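Hypothetical protein Atu3615 (Agrobacterium tumefaciens str. C58, PDB 1ZNP) is of unknown function but belongs to the DUF985 family of the cupin superfamily, whose members share a beta-barrel fold. Local coordinates at residues G22-T28 against A42-E48; E63-A69 against T118-V124. One frame throughout, in Å; residues are numbered along the deposited sequence.

Overall arrangement
Contact 1 (22-28 with 42-48) and contact 2 (63-69 with 118-124) lie in one sheet of the cupin fold, their centres about 9 Å apart. They are joined where strands 41-48 and 117-124 run side by side: Tyr45 O to Val120 N and Leu47 O to Thr118 N are probable hydrogen bonds. Contact 1 is a hairpin pairing toward the sheet's margin, with three buried residues among its fourteen and helix 7-14 against one face. Contact 2 pairs strands distant in sequence and has seven buried residues. Both are antiparallel ladders, but contact 1 adds a tyrosine hydroxyl bond at a glycine loop, whereas contact 2 adds sulfur-aromatic packing and a classic beta bulge.

Contact 1. Residues G22-T28 against A42-E48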
ATOM      1  N   GLY A  22     -10.769 -16.466  10.228  1.00 26.12           N
ATOM      2  CA  GLY A  22     -11.847 -15.530  10.486  1.00 23.78           C
ATOM      3  C   GLY A  22     -12.535 -15.311   9.150  1.00 23.39           C
ATOM      4  O   GLY A  22     -11.908 -15.486   8.112  1.00 23.21           O
ATOM      5  N   GLY A  23     -13.812 -14.941   9.168  1.00 22.83           N
ATOM      6  CA  GLY A  23     -14.535 -14.736   7.927  1.00 21.13           C
ATOM      7  C   GLY A  23     -15.135 -16.031   7.399  1.00 22.32           C
ATOM      8  O   GLY A  23     -15.084 -17.066   8.062  1.00 21.92           O
ATOM      9  N   PHE A  24     -15.698 -15.969   6.199  1.00 21.99           N
ATOM     10  CA  PHE A  24     -16.302 -17.132   5.572  1.00 24.21           C
ATOM     11  C   PHE A  24     -15.680 -17.322   4.195  1.00 24.94           C
ATOM     12  O   PHE A  24     -15.282 -16.351   3.550  1.00 26.20           O
ATOM     13  CB  PHE A  24     -17.821 -16.938   5.460  1.00 24.98           C
ATOM     14  CG  PHE A  24     -18.473 -16.606   6.764  1.00 25.44           C
ATOM     15  CD1 PHE A  24     -18.373 -15.325   7.296  1.00 26.25           C
ATOM     16  CD2 PHE A  24     -19.124 -17.590   7.497  1.00 25.39           C
ATOM     17  CE1 PHE A  24     -18.910 -15.028   8.544  1.00 28.73           C
ATOM     18  CE2 PHE A  24     -19.665 -17.311   8.748  1.00 26.99           C
ATOM     19  CZ  PHE A  24     -19.559 -16.025   9.276  1.00 27.80           C
ATOM     20  N   TYR A  25     -15.601 -18.560   3.730  1.00 24.49           N
ATOM     21  CA  TYR A  25     -14.985 -18.794   2.439  1.00 26.05           C
ATOM     22  C   TYR A  25     -15.463 -20.081   1.783  1.00 26.85           C
ATOM     23  O   TYR A  25     -16.184 -20.876   2.382  1.00 29.70           O
ATOM     24  CB  TYR A  25     -13.464 -18.853   2.608  1.00 25.08           C
ATOM     25  CG  TYR A  25     -12.932 -20.243   2.907  1.00 24.96           C
ATOM     26  CD1 TYR A  25     -12.134 -20.907   1.982  1.00 24.65           C
ATOM     27  CD2 TYR A  25     -13.250 -20.905   4.098  1.00 27.39           C
ATOM     28  CE1 TYR A  25     -11.665 -22.191   2.223  1.00 23.42           C
ATOM     29  CE2 TYR A  25     -12.780 -22.203   4.352  1.00 24.31           C
ATOM     30  CZ  TYR A  25     -11.988 -22.833   3.403  1.00 24.29           C
ATOM     31  OH  TYR A  25     -11.508 -24.104   3.616  1.00 23.93           O
ATOM     32  N   HIS A  26     -15.050 -20.273   0.540  1.00 26.33           N
ATOM     33  CA  HIS A  26     -15.390 -21.467  -0.212  1.00 25.84           C
ATOM     34  C   HIS A  26     -14.354 -21.591  -1.309  1.00 25.08           C
ATOM     35  O   HIS A  26     -14.111 -20.638  -2.044  1.00 23.36           O
ATOM     36  CB  HIS A  26     -16.793 -21.360  -0.827  1.00 25.85           C
ATOM     37  CG  HIS A  26     -17.100 -22.453  -1.803  1.00 26.76           C
ATOM     38  ND1 HIS A  26     -17.362 -23.751  -1.414  1.00 28.35           N
ATOM     39  CD2 HIS A  26     -17.129 -22.454  -3.158  1.00 26.14           C
ATOM     40  CE1 HIS A  26     -17.536 -24.503  -2.487  1.00 27.46           C
ATOM     41  NE2 HIS A  26     -17.400 -23.741  -3.557  1.00 27.71           N
ATOM     42  N   GLN A  27     -13.727 -22.754  -1.411  1.00 25.93           N
ATOM     43  CA  GLN A  27     -12.729 -22.965  -2.451  1.00 26.02           C
ATOM     44  C   GLN A  27     -13.519 -23.215  -3.727  1.00 25.76           C
ATOM     45  O   GLN A  27     -14.432 -24.039  -3.754  1.00 27.06           O
ATOM     46  CB  GLN A  27     -11.839 -24.165  -2.120  1.00 26.05           C
ATOM     47  CG  GLN A  27     -10.740 -24.420  -3.141  1.00 29.04           C
ATOM     48  CD  GLN A  27      -9.817 -25.562  -2.741  1.00 30.44           C
ATOM     49  OE1 GLN A  27      -9.108 -25.485  -1.740  1.00 32.71           O
ATOM     50  NE2 GLN A  27      -9.832 -26.633  -3.523  1.00 32.74           N
ATOM     51  N   THR A  28     -13.174 -22.491  -4.783  1.00 24.20           N
ATOM     52  CA  THR A  28     -13.876 -22.613  -6.048  1.00 21.81           C
ATOM     53  C   THR A  28     -13.048 -23.316  -7.095  1.00 20.68           C
ATOM     54  O   THR A  28     -13.551 -23.654  -8.154  1.00 21.62           O
ATOM     55  CB  THR A  28     -14.225 -21.239  -6.601  1.00 22.11           C
ATOM     56  OG1 THR A  28     -13.014 -20.494  -6.789  1.00 23.81           O
ATOM     57  CG2 THR A  28     -15.127 -20.479  -5.633  1.00 20.76           C
ATOM     58  N   ALA A  42      -8.205 -20.982  -6.217  1.00 15.99           N
ATOM     59  CA  ALA A  42      -8.985 -19.758  -6.153  1.00 16.86           C
ATOM     60  C   ALA A  42      -9.975 -19.951  -5.012  1.00 18.42           C
ATOM     61  O   ALA A  42     -10.271 -21.078  -4.629  1.00 17.94           O
ATOM     62  CB  ALA A  42      -9.721 -19.509  -7.479  1.00 11.86           C
ATOM     63  N   ILE A  43     -10.511 -18.849  -4.498  1.00 20.74           N
ATOM     64  CA  ILE A  43     -11.417 -18.907  -3.365  1.00 21.66           C
ATOM     65  C   ILE A  43     -12.321 -17.676  -3.300  1.00 19.93           C
ATOM     66  O   ILE A  43     -11.965 -16.622  -3.799  1.00 22.59           O
ATOM     67  CB  ILE A  43     -10.562 -18.995  -2.067  1.00 23.66           C
ATOM     68  CG1 ILE A  43     -10.622 -20.404  -1.500  1.00 26.93           C
ATOM     69  CG2 ILE A  43     -10.938 -17.908  -1.077  1.00 25.08           C
ATOM     70  CD1 ILE A  43      -9.408 -21.255  -1.868  1.00 28.32           C
ATOM     71  N   TYR A  44     -13.500 -17.833  -2.712  1.00 18.46           N
ATOM     72  CA  TYR A  44     -14.425 -16.727  -2.490  1.00 16.98           C
ATOM     73  C   TYR A  44     -14.177 -16.488  -0.997  1.00 16.40           C
ATOM     74  O   TYR A  44     -14.087 -17.447  -0.233  1.00 15.19           O
ATOM     75  CB  TYR A  44     -15.887 -17.150  -2.718  1.00 16.80           C
ATOM     76  CG  TYR A  44     -16.391 -16.981  -4.137  1.00 15.38           C
ATOM     77  CD1 TYR A  44     -17.279 -17.897  -4.694  1.00 14.86           C
ATOM     78  CD2 TYR A  44     -15.943 -15.934  -4.935  1.00 15.41           C
ATOM     79  CE1 TYR A  44     -17.697 -17.784  -6.022  1.00 16.21           C
ATOM     80  CE2 TYR A  44     -16.352 -15.806  -6.252  1.00 14.32           C
ATOM     81  CZ  TYR A  44     -17.227 -16.735  -6.795  1.00 16.45           C
ATOM     82  OH  TYR A  44     -17.614 -16.604  -8.107  1.00 13.70           O
ATOM     83  N   TYR A  45     -14.035 -15.231  -0.587  1.00 17.31           N
ATOM     84  CA  TYR A  45     -13.773 -14.918   0.813  1.00 18.44           C
ATOM     85  C   TYR A  45     -14.564 -13.673   1.230  1.00 19.63           C
ATOM     86  O   TYR A  45     -14.675 -12.714   0.463  1.00 20.14           O
ATOM     87  CB  TYR A  45     -12.270 -14.683   1.009  1.00 18.10           C
ATOM     88  CG  TYR A  45     -11.845 -14.476   2.445  1.00 20.58           C
ATOM     89  CD1 TYR A  45     -11.952 -15.501   3.385  1.00 22.44           C
ATOM     90  CD2 TYR A  45     -11.305 -13.261   2.862  1.00 22.80           C
ATOM     91  CE1 TYR A  45     -11.524 -15.317   4.712  1.00 23.51           C
ATOM     92  CE2 TYR A  45     -10.878 -13.069   4.175  1.00 23.43           C
ATOM     93  CZ  TYR A  45     -10.989 -14.099   5.089  1.00 22.77           C
ATOM     94  OH  TYR A  45     -10.545 -13.913   6.376  1.00 24.80           O
ATOM     95  N   LEU A  46     -15.096 -13.681   2.448  1.00 20.13           N
ATOM     96  CA  LEU A  46     -15.896 -12.561   2.918  1.00 21.68           C
ATOM     97  C   LEU A  46     -15.693 -12.157   4.370  1.00 23.40           C
ATOM     98  O   LEU A  46     -15.602 -12.999   5.266  1.00 22.31           O
ATOM     99  CB  LEU A  46     -17.385 -12.860   2.684  1.00 22.25           C
ATOM    100  CG  LEU A  46     -18.390 -11.807   3.175  1.00 24.63           C
ATOM    101  CD1 LEU A  46     -19.605 -11.773   2.279  1.00 26.41           C
ATOM    102  CD2 LEU A  46     -18.799 -12.112   4.594  1.00 27.91           C
ATOM    103  N   LEU A  47     -15.624 -10.851   4.595  1.00 23.68           N
ATOM    104  CA  LEU A  47     -15.486 -10.316   5.940  1.00 26.11           C
ATOM    105  C   LEU A  47     -16.675  -9.383   6.157  1.00 26.14           C
ATOM    106  O   LEU A  47     -17.221  -8.854   5.202  1.00 25.32           O
ATOM    107  CB  LEU A  47     -14.175  -9.535   6.080  1.00 27.11           C
ATOM    108  CG  LEU A  47     -12.864 -10.284   5.820  1.00 27.56           C
ATOM    109  CD1 LEU A  47     -11.728  -9.289   5.833  1.00 27.42           C
ATOM    110  CD2 LEU A  47     -12.637 -11.360   6.866  1.00 27.68           C
ATOM    111  N   GLU A  48     -17.088  -9.205   7.407  1.00 29.26           N
ATOM    112  CA  GLU A  48     -18.209  -8.319   7.716  1.00 30.85           C
ATOM    113  C   GLU A  48     -17.707  -7.386   8.783  1.00 30.72           C
ATOM    114  O   GLU A  48     -16.621  -7.584   9.311  1.00 31.37           O
ATOM    115  CB  GLU A  48     -19.395  -9.092   8.289  1.00 33.05           C
ATOM    116  CG  GLU A  48     -19.519 -10.530   7.849  1.00 37.05           C
ATOM    117  CD  GLU A  48     -20.701 -11.226   8.499  1.00 38.54           C
ATOM    118  OE1 GLU A  48     -20.782 -12.469   8.406  1.00 39.77           O
ATOM    119  OE2 GLU A  48     -21.548 -10.527   9.099  1.00 38.41           O
TER
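Tyr45 reaches from its strand to the glycine turn that leads into the other: its OH donates to Gly22 O at 2.7 Å, approaching from above the carbonyl plane (44° out of it). With CG opposite the backbone N (chi1 -175°), the ring is carried toward that turn, and Tyr25 CB meets its edge in plane, 3.8 Å from Tyr45 CD1. Tyr25 in turn presents its own ring edge to Ile43, CD1 to CG1 at 3.8 Å, while Gln27 lays its CB and CG against Ile43 CD1. Phe24 and Glu48 meet on the other face of the sheet. Phe24 CE1 lies 3.2 Å from Glu48 OE1, with ring and carboxylate planes 33° apart, and Phe24 CD1 also packs on Leu46 CD2. Farther along, Thr28 directs its methyl CG2 to Tyr44 CD1 at 3.5 Å, the two side chains nearly perpendicular. Paired backbone bonds join Phe24 with Leu46 and His26 with Tyr44. Helix 7-14 packs on the Phe24, Tyr44 and Leu46 face. The chemistry is thus a backbone ladder flanked by largely apolar side-chain contacts, with the phenol bond tying the hairpin's entry to its partner strand.

Contact 2. Residues E63-A69 against T118-V124; sequences EVWHYYA and TLVGCTV
The strands run antiparallel, the N-to-C directions of the two strand segments at 152°, and paired bonds at Val64-Thr123 and His66-Gly121 give way to a classic beta bulge in which Leu119 O accepts from both Tyr68 N (3.0 Å) and Ala69 N (3.3 Å). Cys122 SG sits over one face of the Trp65 indole, 3.9 Å from the centroid of the five-membered ring and only 11° off its normal. Trp65 CG stands opposite its carbonyl carbon (chi1 -75°), which brings the ring beneath the sulfur; Val120 CG2 touches the benzo part at CE3. Glu63, with an extended chain, brings OE2 within 3.3 Å of Cys122 CB, while its OE1 bonds Gln109. On the other face, His66 turns its ring edge to Gly121 and Thr123: ND1 gives Gly121 O a weak bond of 3.3 Å, supplementing the backbone bond to the same oxygen, and CE1 lies 3.0 Å from Thr123 OG1. The Tyr68 ring reaches Gly121 obliquely, its CE2 3.3 Å from Gly121 CA. Strands 97-103 and 41-48 flank the pair within the sheet, while strands 73-78 and 85-89 supply Leu75 and Leu89 against Trp65, and Ile73 and Leu89 against Val120, enclosing the Trp65 and Val120 face, consistent with the interior of the cupin barrel.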
ATOM      1  N   GLU A  63      -0.156 -14.974  -2.768  1.00 17.25           N
ATOM      2  CA  GLU A  63      -1.595 -14.874  -2.773  1.00 19.69           C
ATOM      3  C   GLU A  63      -2.014 -13.508  -3.308  1.00 20.31           C
ATOM      4  O   GLU A  63      -1.477 -12.482  -2.903  1.00 21.43           O
ATOM      5  CB  GLU A  63      -2.137 -15.080  -1.361  1.00 23.05           C
ATOM      6  CG  GLU A  63      -3.644 -14.906  -1.261  1.00 29.36           C
ATOM      7  CD  GLU A  63      -4.228 -15.596  -0.047  1.00 31.19           C
ATOM      8  OE1 GLU A  63      -3.609 -15.510   1.034  1.00 33.58           O
ATOM      9  OE2 GLU A  63      -5.309 -16.213  -0.182  1.00 32.83           O
ATOM     10  N   VAL A  64      -2.954 -13.495  -4.242  1.00 19.89           N
ATOM     11  CA  VAL A  64      -3.424 -12.240  -4.785  1.00 18.51           C
ATOM     12  C   VAL A  64      -4.883 -12.022  -4.393  1.00 19.03           C
ATOM     13  O   VAL A  64      -5.736 -12.899  -4.598  1.00 18.75           O
ATOM     14  CB  VAL A  64      -3.319 -12.220  -6.315  1.00 19.88           C
ATOM     15  CG1 VAL A  64      -3.867 -10.900  -6.850  1.00 15.46           C
ATOM     16  CG2 VAL A  64      -1.869 -12.447  -6.737  1.00 17.93           C
ATOM     17  N   TRP A  65      -5.159 -10.849  -3.832  1.00 17.99           N
ATOM     18  CA  TRP A  65      -6.509 -10.494  -3.415  1.00 18.75           C
ATOM     19  C   TRP A  65      -7.239  -9.734  -4.517  1.00 17.23           C
ATOM     20  O   TRP A  65      -6.646  -8.911  -5.213  1.00 18.82           O
ATOM     21  CB  TRP A  65      -6.464  -9.647  -2.136  1.00 17.82           C
ATOM     22  CG  TRP A  65      -6.144 -10.422  -0.882  1.00 20.14           C
ATOM     23  CD1 TRP A  65      -5.016 -11.148  -0.625  1.00 20.76           C
ATOM     24  CD2 TRP A  65      -6.948 -10.500   0.304  1.00 21.03           C
ATOM     25  NE1 TRP A  65      -5.065 -11.669   0.646  1.00 21.44           N
ATOM     26  CE2 TRP A  65      -6.240 -11.288   1.239  1.00 20.55           C
ATOM     27  CE3 TRP A  65      -8.199  -9.978   0.668  1.00 21.05           C
ATOM     28  CZ2 TRP A  65      -6.738 -11.567   2.511  1.00 20.66           C
ATOM     29  CZ3 TRP A  65      -8.696 -10.256   1.935  1.00 21.06           C
ATOM     30  CH2 TRP A  65      -7.963 -11.044   2.842  1.00 21.33           C
ATOM     31  N   HIS A  66      -8.528 -10.027  -4.680  1.00 17.97           N
ATOM     32  CA  HIS A  66      -9.343  -9.380  -5.708  1.00 17.08           C
ATOM     33  C   HIS A  66     -10.653  -8.886  -5.097  1.00 17.72           C
ATOM     34  O   HIS A  66     -11.376  -9.661  -4.455  1.00 17.84           O
ATOM     35  CB  HIS A  66      -9.664 -10.364  -6.845  1.00 17.12           C
ATOM     36  CG  HIS A  66      -8.464 -11.076  -7.393  1.00 17.93           C
ATOM     37  ND1 HIS A  66      -7.882 -12.156  -6.759  1.00 19.74           N
ATOM     38  CD2 HIS A  66      -7.740 -10.869  -8.517  1.00 16.13           C
ATOM     39  CE1 HIS A  66      -6.856 -12.583  -7.470  1.00 18.27           C
ATOM     40  NE2 HIS A  66      -6.750 -11.821  -8.542  1.00 19.61           N
ATOM     41  N   TYR A  67     -10.957  -7.608  -5.300  1.00 15.78           N
ATOM     42  CA  TYR A  67     -12.181  -7.027  -4.772  1.00 17.16           C
ATOM     43  C   TYR A  67     -13.365  -7.343  -5.681  1.00 17.98           C
ATOM     44  O   TYR A  67     -13.253  -7.198  -6.896  1.00 18.61           O
ATOM     45  CB  TYR A  67     -12.032  -5.509  -4.645  1.00 16.73           C
ATOM     46  CG  TYR A  67     -13.357  -4.807  -4.483  1.00 18.16           C
ATOM     47  CD1 TYR A  67     -14.122  -4.445  -5.599  1.00 16.20           C
ATOM     48  CD2 TYR A  67     -13.881  -4.560  -3.215  1.00 17.49           C
ATOM     49  CE1 TYR A  67     -15.381  -3.858  -5.452  1.00 16.97           C
ATOM     50  CE2 TYR A  67     -15.133  -3.973  -3.056  1.00 19.28           C
ATOM     51  CZ  TYR A  67     -15.882  -3.627  -4.176  1.00 18.03           C
ATOM     52  OH  TYR A  67     -17.138  -3.088  -3.998  1.00 18.47           O
ATOM     53  N   TYR A  68     -14.496  -7.766  -5.110  1.00 16.66           N
ATOM     54  CA  TYR A  68     -15.657  -8.065  -5.951  1.00 17.50           C
ATOM     55  C   TYR A  68     -16.860  -7.201  -5.629  1.00 17.25           C
ATOM     56  O   TYR A  68     -17.505  -6.667  -6.529  1.00 16.37           O
ATOM     57  CB  TYR A  68     -16.092  -9.539  -5.842  1.00 16.13           C
ATOM     58  CG  TYR A  68     -15.100 -10.568  -6.367  1.00 16.56           C
ATOM     59  CD1 TYR A  68     -14.316 -10.314  -7.495  1.00 17.52           C
ATOM     60  CD2 TYR A  68     -14.958 -11.802  -5.741  1.00 14.42           C
ATOM     61  CE1 TYR A  68     -13.410 -11.275  -7.981  1.00 15.49           C
ATOM     62  CE2 TYR A  68     -14.064 -12.760  -6.214  1.00 13.45           C
ATOM     63  CZ  TYR A  68     -13.289 -12.498  -7.325  1.00 14.09           C
ATOM     64  OH  TYR A  68     -12.379 -13.440  -7.758  1.00 11.78           O
ATOM     65  N   ALA A  69     -17.150  -7.052  -4.343  1.00 19.20           N
ATOM     66  CA  ALA A  69     -18.318  -6.290  -3.926  1.00 18.49           C
ATOM     67  C   ALA A  69     -18.236  -5.844  -2.476  1.00 19.43           C
ATOM     68  O   ALA A  69     -17.404  -6.334  -1.703  1.00 19.79           O
ATOM     69  CB  ALA A  69     -19.557  -7.138  -4.128  1.00 18.64           C
ATOM     70  N   THR A 118     -17.365  -7.229   2.657  1.00 18.39           N
ATOM     71  CA  THR A 118     -16.550  -7.176   1.469  1.00 16.92           C
ATOM     72  C   THR A 118     -16.398  -8.611   0.979  1.00 16.47           C
ATOM     73  O   THR A 118     -15.954  -9.494   1.718  1.00 12.75           O
ATOM     74  CB  THR A 118     -15.143  -6.588   1.729  1.00 17.81           C
ATOM     75  OG1 THR A 118     -15.258  -5.259   2.256  1.00 21.00           O
ATOM     76  CG2 THR A 118     -14.346  -6.527   0.427  1.00 14.72           C
ATOM     77  N   LEU A 119     -16.809  -8.827  -0.263  1.00 14.47           N
ATOM     78  CA  LEU A 119     -16.700 -10.119  -0.908  1.00 14.80           C
ATOM     79  C   LEU A 119     -15.430 -10.004  -1.747  1.00 16.10           C
ATOM     80  O   LEU A 119     -15.296  -9.089  -2.551  1.00 15.83           O
ATOM     81  CB  LEU A 119     -17.882 -10.345  -1.857  1.00 15.11           C
ATOM     82  CG  LEU A 119     -18.234 -11.766  -2.306  1.00 15.52           C
ATOM     83  CD1 LEU A 119     -18.689 -11.748  -3.751  1.00 13.65           C
ATOM     84  CD2 LEU A 119     -17.045 -12.689  -2.148  1.00 16.71           C
ATOM     85  N   VAL A 120     -14.496 -10.925  -1.566  1.00 15.33           N
ATOM     86  CA  VAL A 120     -13.288 -10.891  -2.354  1.00 14.49           C
ATOM     87  C   VAL A 120     -12.956 -12.266  -2.901  1.00 15.96           C
ATOM     88  O   VAL A 120     -13.588 -13.271  -2.562  1.00 17.64           O
ATOM     89  CB  VAL A 120     -12.071 -10.409  -1.526  1.00 13.54           C
ATOM     90  CG1 VAL A 120     -12.322  -9.026  -0.956  1.00 15.29           C
ATOM     91  CG2 VAL A 120     -11.790 -11.380  -0.401  1.00 11.18           C
ATOM     92  N   GLY A 121     -11.948 -12.286  -3.762  1.00 15.94           N
ATOM     93  CA  GLY A 121     -11.453 -13.515  -4.329  1.00 16.26           C
ATOM     94  C   GLY A 121      -9.980 -13.586  -3.971  1.00 17.67           C
ATOM     95  O   GLY A 121      -9.322 -12.549  -3.805  1.00 18.20           O
ATOM     96  N   CYS A 122      -9.461 -14.802  -3.837  1.00 17.23           N
ATOM     97  CA  CYS A 122      -8.059 -15.002  -3.513  1.00 18.83           C
ATOM     98  C   CYS A 122      -7.499 -16.111  -4.371  1.00 19.02           C
ATOM     99  O   CYS A 122      -8.049 -17.209  -4.423  1.00 21.54           O
ATOM    100  CB  CYS A 122      -7.884 -15.353  -2.037  1.00 19.12           C
ATOM    101  SG  CYS A 122      -8.200 -13.982  -0.872  1.00 24.44           S
ATOM    102  N   THR A 123      -6.410 -15.805  -5.064  1.00 19.19           N
ATOM    103  CA  THR A 123      -5.755 -16.770  -5.920  1.00 18.21           C
ATOM    104  C   THR A 123      -4.341 -17.009  -5.397  1.00 20.69           C
ATOM    105  O   THR A 123      -3.526 -16.087  -5.268  1.00 18.43           O
ATOM    106  CB  THR A 123      -5.689 -16.295  -7.407  1.00 15.42           C
ATOM    107  OG1 THR A 123      -5.068 -15.008  -7.473  1.00 16.45           O
ATOM    108  CG2 THR A 123      -7.073 -16.197  -8.017  1.00 16.04           C
ATOM    109  N   VAL A 124      -4.084 -18.272  -5.071  1.00 23.36           N
ATOM    110  CA  VAL A 124      -2.798 -18.716  -4.551  1.00 25.57           C
ATOM    111  C   VAL A 124      -2.203 -19.540  -5.678  1.00 26.38           C
ATOM    112  O   VAL A 124      -2.703 -20.609  -6.013  1.00 26.13           O
ATOM    113  CB  VAL A 124      -2.979 -19.588  -3.279  1.00 23.99           C
ATOM    114  CG1 VAL A 124      -1.635 -19.907  -2.656  1.00 24.51           C
ATOM    115  CG2 VAL A 124      -3.835 -18.858  -2.275  1.00 20.95           C
TER